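Local coordinates for protein beta-galacturonidase (Eisenbergiella tayi, PDB 6NCX) that binds galacturonate at the active site of its TIM barrel and, as a glycoside hydrolase family 2 member, probably hydrolyses beta-linked uronides, at residues Ile10-Glu15 / Leu144-Glu149; Leu270-Phe275 / Gly506-Gln511; Asn306-Val311 / Gln326-Trp331. All coordinates share one frame; numbering follows the deposited sequence.

In the fold
From the N terminus, contact 1 comes first: strand 12-15 pairs with strand 142-146, closing a loop of about 130 residues that is rich in strand and holds no helix. Contact 2 opens later, where strand 268-276, first of the TIM barrel, pairs with strand 504-509, the last; their parallel pairing seals the cylinder. Contact 3 falls within that span and closes the short beta-alpha-beta unit of the second and third barrel strands, 307-309 and 329-333. Contacts 2 and 3 meet, their centres about 9 Å apart, through a backbone bond from R309 N to F275 O, whereas contact 1 touches neither, its nearest atoms about 26 Å from contact 2 and 19 Å from contact 3.

Contact 1: residues Ile10-Glu15 / Leu144-Glu149; sequences IRKTAE and LEELGE
The guanidinium of R11 presents its edge to E145, whose CD lies in the guanidinium plane, while the carboxylate is met from above its own plane and stands 80° to the guanidinium. NH1 of R11 reaches OE1 of E145 at 2.9 Å in a salt bridge that is bent at the hydrogen (137°). Below the head group, R11 CD lies 3.7 Å from CD2 of L147. With CG anti to the backbone N (chi1 -170°) and a bend at chi3, the chain runs alongside L147 and brings NH1 to E145. NE forms a salt bridge with D245, NH2 bonds to the carbonyl of L152, and E145 OE1 also forms a salt bridge with R69 of the neighbouring strand 68-72. With an alanine here, D245 would probably lack this charge partner, E145 would be left to R69, and L147 CD2 would lose the methylenes beside it.

Strand 12-15 is one of the two outermost strands, within this chain, of a four-stranded antiparallel sheet. With a six-stranded sheet it belongs to the N-terminal beta-sandwich domain, probably jelly-roll-like as in family 2 relatives, which the R11 cluster ties to strands that follow. A14 and L144 form a hydrogen-bonded pair, with A14 N to L144 O at 2.7 Å and L144 N to A14 O at 2.8 Å. T13 and E145, the adjacent non-hydrogen-bonded pair, bring their CA atoms to 4.1 Å, and on their face T13 CG2 rests 3.5 Å from CG of E145. E146 N donates to K12 O at 2.8 Å. At K12 N the partner is a water, whose short approach to E146 O is doubtful. The K12 side chain crosses that of E146 at a slant, and NZ of K12 stops 4.1 Å from OE2 of E146, beyond salt-bridge range.

Contact 2: residues Leu270-Phe275 / Gly506-Gln511; sequences LRIKGF and GVYIWQ. With ADA (alpha-D-galactopyranuronic acid), chain I.
I272 sets its CG2 methyl over one face of the Y508 ring, 3.8 Å from the centroid and 24° off the normal, a CH-pi contact. CG1 of I272 lies beside the backbone N (chi1 -65°), which leaves CG2 anti to it and directed at the ring. Two residues on, G274 brings only its CA, 3.5 Å from Y508 CD2; a CB there would clash with the ring. The parallel strands zip together through V507 N to I272 O (3.0 Å), G274 N to V507 O (2.7 Å) and I509 N to G274 O (3.0 Å). On the face opposite Y508, the F275 ring lies alongside I509, CE1 to CG2 4.0 Å, under helix 544-553. Farther out, the Y508 hydroxyl bonds to S307 and Y371, which fix the ring inside the barrel.

Past the strand end, W510 lays its indole beneath the bound galacturonic acid, with C4 of the sugar over one face and CH2 of W510 3.1 Å from O3. The other face is backed by CB of Q511, which follows a cis peptide, and W510 NE1 bonds to N530, itself a galacturonate-binding residue. First and last barrel strands are thus joined, and an apolar platform for the sugar ring is set among polar residues that grip its oxygens, including H312, R337 and K532.

Contact 3: residues Asn306-Val311 / Gln326-Trp331; sequences NSIRTV and QGILVW
R309 lies along the indole of W331: its CG sits over the five-membered ring, 3.7 Å from the centroid, and NE follows over the same plane. The chain is extended from CG to NE, and the guanidinium stands 76° to the ring, its edge turned to CD1. NE and NE1 are both donors and do not bond each other; R309 NH2 and W331 NE1 instead share E333 OE2. On the same face of the sheet S307 OG, which is also bonded to Y508 and lies opposite the backbone N (chi1 -164°), donates to L329 O at 2.8 Å from well above the carbonyl plane. That oxygen also takes I308 N, at 2.9 Å and almost straight on, so two donors hold it. Bonds L329 N to N306 O, W331 N to I308 O and T310 N to W331 O complete the parallel ladder.

The other face is looser and largely apolar. I308 CD1 reaches V330 CG2 at 3.9 Å, while CG2 of I308 lies 4.2 Å from CG2 of I328, and packing is finished by F319, L320 and C323 of helix 317-326 and I300 of helix 290-302. This is one of the beta-alpha-beta crossovers of the barrel, between strands 307-309 and 329-333, with G327, at positive phi, closing the helix in a Schellman motif. Its inner face carries the polar load: NH1 of R309 forms a salt bridge with E465 and NH2 bonds to N377, both galacturonate-binding residues. Braced by the indole, the arginine is thus consistent with a second-shell role, orienting ligand-binding side chains and probably stabilising the carboxylate of E333.

Contact 1: residues Ile10-Glu15 / Leu144-Glu149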
loop_
_atom_site.group_PDB
_atom_site.type_symbol
_atom_site.label_atom_id
_atom_site.label_comp_id
_atom_site.label_asym_id
_atom_site.label_seq_id
_atom_site.Cartn_x
_atom_site.Cartn_y
_atom_site.Cartn_z
ATOM N N ILE C 10 10.592 38.611 -34.899
ATOM C CA ILE C 10 10.009 39.835 -35.433
ATOM C C ILE C 10 8.604 40.057 -34.893
ATOM O O ILE C 10 8.277 41.144 -34.412
ATOM C CB ILE C 10 10.033 39.797 -36.980
ATOM C CG1 ILE C 10 11.486 39.919 -37.464
ATOM C CG2 ILE C 10 9.179 40.912 -37.549
ATOM C CD1 ILE C 10 11.691 39.628 -38.932
ATOM N N ARG C 11 7.752 39.036 -34.961
ATOM C CA ARG C 11 6.378 39.184 -34.502
ATOM C C ARG C 11 6.334 39.407 -32.988
ATOM O O ARG C 11 7.025 38.722 -32.225
ATOM C CB ARG C 11 5.558 37.960 -34.885
ATOM C CG ARG C 11 4.089 38.128 -34.661
ATOM C CD ARG C 11 3.363 36.824 -34.915
ATOM N NE ARG C 11 3.582 36.339 -36.273
ATOM C CZ ARG C 11 3.003 35.256 -36.773
ATOM N NH1 ARG C 11 2.177 34.553 -36.014
ATOM N NH2 ARG C 11 3.248 34.875 -38.026
ATOM N N LYS C 12 5.532 40.389 -32.570
ATOM C CA LYS C 12 5.299 40.682 -31.160
ATOM C C LYS C 12 4.327 39.659 -30.584
ATOM O O LYS C 12 3.168 39.584 -31.011
ATOM C CB LYS C 12 4.741 42.096 -31.001
ATOM C CG LYS C 12 5.615 43.169 -31.623
ATOM C CD LYS C 12 4.835 44.447 -31.936
ATOM C CE LYS C 12 4.055 44.944 -30.732
ATOM N NZ LYS C 12 3.576 46.338 -30.957
ATOM N N THR C 13 4.801 38.859 -29.631
ATOM C CA THR C 13 3.991 37.806 -29.032
ATOM C C THR C 13 4.224 37.788 -27.530
ATOM O O THR C 13 5.286 38.191 -27.045
ATOM C CB THR C 13 4.303 36.414 -29.615
ATOM O OG1 THR C 13 5.542 35.935 -29.088
ATOM C CG2 THR C 13 4.386 36.444 -31.147
ATOM N N ALA C 14 3.214 37.329 -26.793
ATOM C CA ALA C 14 3.296 37.256 -25.343
ATOM C C ALA C 14 2.484 36.059 -24.879
ATOM O O ALA C 14 1.357 35.863 -25.342
ATOM C CB ALA C 14 2.775 38.540 -24.689
ATOM N N GLU C 15 3.051 35.258 -23.982
ATOM C CA GLU C 15 2.303 34.141 -23.428
ATOM C C GLU C 15 1.343 34.650 -22.357
ATOM O O GLU C 15 1.740 35.396 -21.460
ATOM C CB GLU C 15 3.245 33.074 -22.861
ATOM C CG GLU C 15 2.513 31.965 -22.114
ATOM C CD GLU C 15 3.370 30.740 -21.819
ATOM O OE1 GLU C 15 2.781 29.671 -21.515
ATOM O OE2 GLU C 15 4.616 30.832 -21.897
ATOM N N LEU C 144 -0.773 35.525 -27.079
ATOM C CA LEU C 144 -1.280 36.719 -27.751
ATOM C C LEU C 144 -0.202 37.254 -28.684
ATOM O O LEU C 144 0.954 37.417 -28.276
ATOM C CB LEU C 144 -1.698 37.801 -26.749
ATOM C CG LEU C 144 -1.808 39.244 -27.281
ATOM C CD1 LEU C 144 -3.016 39.472 -28.204
ATOM C CD2 LEU C 144 -1.825 40.215 -26.108
ATOM N N GLU C 145 -0.576 37.503 -29.933
ATOM C CA GLU C 145 0.320 38.066 -30.934
ATOM C C GLU C 145 -0.283 39.351 -31.486
ATOM O O GLU C 145 -1.464 39.382 -31.850
ATOM C CB GLU C 145 0.566 37.067 -32.066
ATOM C CG GLU C 145 0.981 35.686 -31.578
ATOM C CD GLU C 145 1.055 34.658 -32.699
ATOM O OE1 GLU C 145 0.369 34.848 -33.731
ATOM O OE2 GLU C 145 1.800 33.664 -32.550
ATOM N N GLU C 146 0.522 40.409 -31.539
ATOM C CA GLU C 146 0.128 41.642 -32.207
ATOM C C GLU C 146 0.686 41.619 -33.625
ATOM O O GLU C 146 1.907 41.554 -33.817
ATOM C CB GLU C 146 0.600 42.865 -31.419
ATOM C CG GLU C 146 -0.362 43.203 -30.275
ATOM C CD GLU C 146 0.188 44.218 -29.278
ATOM O OE1 GLU C 146 0.905 43.798 -28.339
ATOM O OE2 GLU C 146 -0.113 45.429 -29.424
ATOM N N LEU C 147 -0.210 41.636 -34.608
ATOM C CA LEU C 147 0.142 41.447 -36.008
ATOM C C LEU C 147 0.195 42.783 -36.732
ATOM O O LEU C 147 -0.388 43.778 -36.291
ATOM C CB LEU C 147 -0.881 40.542 -36.706
ATOM C CG LEU C 147 -1.134 39.172 -36.088
ATOM C CD1 LEU C 147 -2.053 38.364 -36.981
ATOM C CD2 LEU C 147 0.185 38.462 -35.848
ATOM N N GLY C 148 0.877 42.786 -37.878
ATOM C CA GLY C 148 0.816 43.921 -38.780
ATOM C C GLY C 148 -0.312 43.824 -39.788
ATOM O O GLY C 148 -1.455 43.502 -39.435
ATOM N N GLU C 149 0.005 44.100 -41.058
ATOM C CA GLU C 149 -0.993 44.025 -42.121
ATOM C C GLU C 149 -1.187 42.606 -42.631
ATOM O O GLU C 149 -2.260 42.281 -43.162
ATOM C CB GLU C 149 -0.591 44.927 -43.292
ATOM C CG GLU C 149 -0.760 46.420 -43.053
ATOM C CD GLU C 149 -2.223 46.838 -42.922
ATOM O OE1 GLU C 149 -2.844 46.537 -41.870
ATOM O OE2 GLU C 149 -2.753 47.465 -43.874
HETATM O O HOH W 1 4.161 41.649 -34.933
#

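Contact 2: residues Leu270-Phe275 / Gly506-Gln511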
loop_
_atom_site.group_PDB
_atom_site.type_symbol
_atom_site.label_atom_id
_atom_site.label_comp_id
_atom_site.label_asym_id
_atom_site.label_seq_id
_atom_site.Cartn_x
_atom_site.Cartn_y
_atom_site.Cartn_z
ATOM N N LEU C 270 14.478 -0.319 -39.624
ATOM C CA LEU C 270 14.129 0.125 -38.283
ATOM C C LEU C 270 13.505 -0.987 -37.442
ATOM O O LEU C 270 12.663 -1.752 -37.926
ATOM C CB LEU C 270 13.149 1.286 -38.402
ATOM C CG LEU C 270 13.016 2.258 -37.251
ATOM C CD1 LEU C 270 14.395 2.820 -36.894
ATOM C CD2 LEU C 270 12.054 3.373 -37.686
ATOM N N ARG C 271 13.922 -1.066 -36.175
ATOM C CA ARG C 271 13.222 -1.828 -35.139
ATOM C C ARG C 271 12.582 -0.853 -34.155
ATOM O O ARG C 271 13.287 -0.057 -33.526
ATOM C CB ARG C 271 14.154 -2.780 -34.381
ATOM C CG ARG C 271 13.422 -3.566 -33.274
ATOM C CD ARG C 271 14.346 -4.460 -32.465
ATOM N NE ARG C 271 14.893 -5.552 -33.268
ATOM C CZ ARG C 271 16.120 -5.561 -33.793
ATOM N NH1 ARG C 271 16.946 -4.533 -33.600
ATOM N NH2 ARG C 271 16.518 -6.596 -34.516
ATOM N N ILE C 272 11.256 -0.926 -34.022
ATOM C CA ILE C 272 10.513 -0.123 -33.052
ATOM C C ILE C 272 10.565 -0.814 -31.692
ATOM O O ILE C 272 10.180 -1.983 -31.554
ATOM C CB ILE C 272 9.054 0.097 -33.497
ATOM C CG1 ILE C 272 8.968 0.937 -34.788
ATOM C CG2 ILE C 272 8.245 0.750 -32.372
ATOM C CD1 ILE C 272 9.652 2.283 -34.689
ATOM N N LYS C 273 11.057 -0.095 -30.689
ATOM C CA LYS C 273 11.039 -0.510 -29.290
ATOM C C LYS C 273 10.281 0.605 -28.591
ATOM O O LYS C 273 10.885 1.579 -28.137
ATOM C CB LYS C 273 12.436 -0.674 -28.723
ATOM C CG LYS C 273 13.308 -1.586 -29.525
ATOM C CD LYS C 273 14.640 -1.754 -28.829
ATOM C CE LYS C 273 15.461 -0.507 -28.928
ATOM N NZ LYS C 273 16.559 -0.591 -27.920
ATOM N N GLY C 274 8.955 0.484 -28.516
ATOM C CA GLY C 274 8.111 1.618 -28.234
ATOM C C GLY C 274 7.277 1.493 -26.972
ATOM O O GLY C 274 7.118 0.413 -26.389
ATOM N N PHE C 275 6.722 2.634 -26.571
ATOM C CA PHE C 275 5.690 2.682 -25.547
ATOM C C PHE C 275 4.480 3.449 -26.065
ATOM O O PHE C 275 4.623 4.514 -26.670
ATOM C CB PHE C 275 6.204 3.334 -24.262
ATOM C CG PHE C 275 6.889 2.378 -23.316
ATOM C CD1 PHE C 275 6.150 1.609 -22.426
ATOM C CD2 PHE C 275 8.281 2.285 -23.288
ATOM C CE1 PHE C 275 6.781 0.748 -21.548
ATOM C CE2 PHE C 275 8.915 1.428 -22.411
ATOM C CZ PHE C 275 8.167 0.660 -21.536
ATOM N N GLY C 506 8.565 -4.358 -34.857
ATOM C CA GLY C 506 8.731 -3.995 -33.469
ATOM C C GLY C 506 7.378 -3.831 -32.817
ATOM O O GLY C 506 6.367 -4.301 -33.338
ATOM N N VAL C 507 7.368 -3.117 -31.690
ATOM C CA VAL C 507 6.228 -3.142 -30.784
ATOM C C VAL C 507 6.148 -1.825 -30.025
ATOM O O VAL C 507 7.163 -1.172 -29.769
ATOM C CB VAL C 507 6.316 -4.353 -29.809
ATOM C CG1 VAL C 507 7.661 -4.373 -29.066
ATOM C CG2 VAL C 507 5.141 -4.355 -28.827
ATOM N N TYR C 508 4.919 -1.421 -29.704
ATOM C CA TYR C 508 4.628 -0.438 -28.673
ATOM C C TYR C 508 3.972 -1.195 -27.525
ATOM O O TYR C 508 2.936 -1.838 -27.720
ATOM C CB TYR C 508 3.707 0.686 -29.186
ATOM C CG TYR C 508 4.388 1.611 -30.154
ATOM C CD1 TYR C 508 4.309 1.386 -31.523
ATOM C CD2 TYR C 508 5.154 2.677 -29.705
ATOM C CE1 TYR C 508 4.958 2.197 -32.411
ATOM C CE2 TYR C 508 5.813 3.511 -30.598
ATOM C CZ TYR C 508 5.710 3.251 -31.943
ATOM O OH TYR C 508 6.344 4.044 -32.849
ATOM N N ILE C 509 4.592 -1.150 -26.344
ATOM C CA ILE C 509 3.974 -1.737 -25.158
ATOM C C ILE C 509 2.797 -0.865 -24.731
ATOM O O ILE C 509 2.892 0.374 -24.700
ATOM C CB ILE C 509 5.013 -1.912 -24.030
ATOM C CG1 ILE C 509 5.991 -3.040 -24.377
ATOM C CG2 ILE C 509 4.358 -2.262 -22.693
ATOM C CD1 ILE C 509 7.116 -3.223 -23.366
ATOM N N TRP C 510 1.659 -1.499 -24.461
ATOM C CA TRP C 510 0.585 -0.835 -23.735
ATOM C C TRP C 510 0.716 -1.226 -22.264
ATOM O O TRP C 510 0.552 -2.401 -21.907
ATOM C CB TRP C 510 -0.793 -1.198 -24.278
ATOM C CG TRP C 510 -1.893 -0.469 -23.531
ATOM C CD1 TRP C 510 -2.408 -0.795 -22.300
ATOM C CD2 TRP C 510 -2.592 0.720 -23.953
ATOM N NE1 TRP C 510 -3.368 0.114 -21.933
ATOM C CE2 TRP C 510 -3.514 1.049 -22.929
ATOM C CE3 TRP C 510 -2.532 1.534 -25.093
ATOM C CZ2 TRP C 510 -4.371 2.169 -23.013
ATOM C CZ3 TRP C 510 -3.393 2.640 -25.174
ATOM C CH2 TRP C 510 -4.283 2.948 -24.136
ATOM N N GLN C 511 1.050 -0.257 -21.413
ATOM C CA GLN C 511 1.433 1.103 -21.803
ATOM C C GLN C 511 2.465 1.625 -20.796
ATOM O O GLN C 511 2.827 0.929 -19.838
ATOM C CB GLN C 511 0.228 2.052 -21.845
ATOM C CG GLN C 511 -0.421 2.256 -20.483
ATOM C CD GLN C 511 -1.552 3.257 -20.500
ATOM O OE1 GLN C 511 -1.448 4.320 -21.108
ATOM N NE2 GLN C 511 -2.651 2.917 -19.822
HETATM C C1 ADA I . -7.330 -1.305 -26.603
HETATM C C2 ADA I . -7.288 0.240 -26.645
HETATM C C3 ADA I . -6.640 0.903 -25.486
HETATM C C4 ADA I . -6.857 0.222 -24.180
HETATM C C5 ADA I . -6.638 -1.292 -24.283
HETATM C C6 ADA I . -6.914 -2.046 -22.980
HETATM O O1 ADA I . -6.141 -1.883 -27.090
HETATM O O2 ADA I . -6.701 0.643 -27.849
HETATM O O3 ADA I . -7.062 2.246 -25.408
HETATM O O4 ADA I . -8.172 0.444 -23.729
HETATM O O5 ADA I . -7.550 -1.848 -25.272
HETATM O O6B ADA I . -6.372 -1.715 -21.891
HETATM O O6A ADA I . -7.705 -3.021 -23.024
#

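Contact 3: residues Asn306-Val311 / Gln326-Trp331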
loop_
_atom_site.group_PDB
_atom_site.type_symbol
_atom_site.label_atom_id
_atom_site.label_comp_id
_atom_site.label_asym_id
_atom_site.label_seq_id
_atom_site.Cartn_x
_atom_site.Cartn_y
_atom_site.Cartn_z
ATOM N N ASN C 306 13.033 3.309 -28.076
ATOM C CA ASN C 306 13.385 4.323 -29.068
ATOM C C ASN C 306 12.173 5.058 -29.646
ATOM O O ASN C 306 12.344 5.879 -30.551
ATOM C CB ASN C 306 14.223 3.704 -30.202
ATOM C CG ASN C 306 13.519 2.554 -30.913
ATOM O OD1 ASN C 306 12.290 2.431 -30.878
ATOM N ND2 ASN C 306 14.308 1.696 -31.564
ATOM N N SER C 307 10.964 4.832 -29.123
ATOM C CA SER C 307 9.760 5.328 -29.780
ATOM C C SER C 307 8.587 5.411 -28.793
ATOM O O SER C 307 8.496 4.623 -27.847
ATOM C CB SER C 307 9.404 4.419 -30.970
ATOM O OG SER C 307 8.473 5.036 -31.848
ATOM N N ILE C 308 7.692 6.386 -29.029
ATOM C CA ILE C 308 6.446 6.548 -28.286
ATOM C C ILE C 308 5.293 6.585 -29.281
ATOM O O ILE C 308 5.426 7.078 -30.403
ATOM C CB ILE C 308 6.411 7.819 -27.393
ATOM C CG1 ILE C 308 6.596 9.088 -28.224
ATOM C CG2 ILE C 308 7.464 7.780 -26.289
ATOM C CD1 ILE C 308 5.295 9.879 -28.524
ATOM N N ARG C 309 4.146 6.073 -28.858
ATOM C CA ARG C 309 2.909 6.174 -29.622
ATOM C C ARG C 309 1.902 7.003 -28.826
ATOM O O ARG C 309 1.603 6.679 -27.673
ATOM C CB ARG C 309 2.356 4.779 -29.950
ATOM C CG ARG C 309 1.043 4.832 -30.678
ATOM C CD ARG C 309 0.508 3.460 -31.062
ATOM N NE ARG C 309 -0.880 3.625 -31.478
ATOM C CZ ARG C 309 -1.904 2.939 -30.996
ATOM N NH1 ARG C 309 -1.712 1.967 -30.112
ATOM N NH2 ARG C 309 -3.122 3.200 -31.425
ATOM N N THR C 310 1.381 8.069 -29.447
ATOM C CA THR C 310 0.537 9.064 -28.776
ATOM C C THR C 310 -0.910 8.580 -28.690
ATOM O O THR C 310 -1.816 9.073 -29.365
ATOM C CB THR C 310 0.580 10.391 -29.520
ATOM O OG1 THR C 310 -0.048 10.221 -30.794
ATOM C CG2 THR C 310 2.010 10.905 -29.718
ATOM N N VAL C 311 -1.135 7.606 -27.819
ATOM C CA VAL C 311 -2.490 7.102 -27.621
ATOM C C VAL C 311 -3.301 8.136 -26.839
ATOM O O VAL C 311 -2.846 8.659 -25.815
ATOM C CB VAL C 311 -2.453 5.728 -26.921
ATOM C CG1 VAL C 311 -1.561 4.768 -27.708
ATOM C CG2 VAL C 311 -1.945 5.836 -25.476
ATOM N N GLN C 326 15.841 14.525 -28.724
ATOM C CA GLN C 326 16.454 13.353 -28.123
ATOM C C GLN C 326 16.441 12.134 -29.033
ATOM O O GLN C 326 16.845 11.054 -28.600
ATOM C CB GLN C 326 15.764 13.051 -26.785
ATOM C CG GLN C 326 15.977 14.173 -25.746
ATOM C CD GLN C 326 15.182 13.964 -24.465
ATOM O OE1 GLN C 326 15.673 13.371 -23.508
ATOM N NE2 GLN C 326 13.952 14.467 -24.438
ATOM N N GLY C 327 16.000 12.272 -30.283
ATOM C CA GLY C 327 16.011 11.141 -31.195
ATOM C C GLY C 327 14.914 10.121 -30.988
ATOM O O GLY C 327 15.047 8.991 -31.463
ATOM N N ILE C 328 13.831 10.482 -30.305
ATOM C CA ILE C 328 12.723 9.566 -30.063
ATOM C C ILE C 328 11.797 9.583 -31.270
ATOM O O ILE C 328 11.379 10.652 -31.724
ATOM C CB ILE C 328 11.962 9.962 -28.788
ATOM C CG1 ILE C 328 12.940 10.190 -27.629
ATOM C CG2 ILE C 328 10.875 8.907 -28.442
ATOM C CD1 ILE C 328 13.449 8.926 -27.021
ATOM N N LEU C 329 11.468 8.405 -31.787
ATOM C CA LEU C 329 10.547 8.292 -32.910
ATOM C C LEU C 329 9.100 8.338 -32.416
ATOM O O LEU C 329 8.771 7.772 -31.372
ATOM C CB LEU C 329 10.821 6.994 -33.673
ATOM C CG LEU C 329 12.190 6.969 -34.374
ATOM C CD1 LEU C 329 12.618 5.554 -34.733
ATOM C CD2 LEU C 329 12.180 7.839 -35.630
ATOM N N VAL C 330 8.232 9.014 -33.172
ATOM C CA VAL C 330 6.844 9.253 -32.765
ATOM C C VAL C 330 5.880 8.683 -33.802
ATOM O O VAL C 330 5.918 9.064 -34.978
ATOM C CB VAL C 330 6.559 10.745 -32.556
ATOM C CG1 VAL C 330 5.085 10.938 -32.262
ATOM C CG2 VAL C 330 7.416 11.291 -31.416
ATOM N N TRP C 331 5.005 7.784 -33.357
ATOM C CA TRP C 331 3.730 7.521 -34.018
ATOM C C TRP C 331 2.715 8.504 -33.444
ATOM O O TRP C 331 2.455 8.492 -32.225
ATOM C CB TRP C 331 3.311 6.064 -33.786
ATOM C CG TRP C 331 1.891 5.648 -34.139
ATOM C CD1 TRP C 331 0.721 6.231 -33.725
ATOM C CD2 TRP C 331 1.509 4.492 -34.902
ATOM N NE1 TRP C 331 -0.366 5.531 -34.217
ATOM C CE2 TRP C 331 0.091 4.464 -34.949
ATOM C CE3 TRP C 331 2.225 3.491 -35.570
ATOM C CZ2 TRP C 331 -0.624 3.462 -35.633
ATOM C CZ3 TRP C 331 1.508 2.494 -36.263
ATOM C CH2 TRP C 331 0.100 2.490 -36.278
#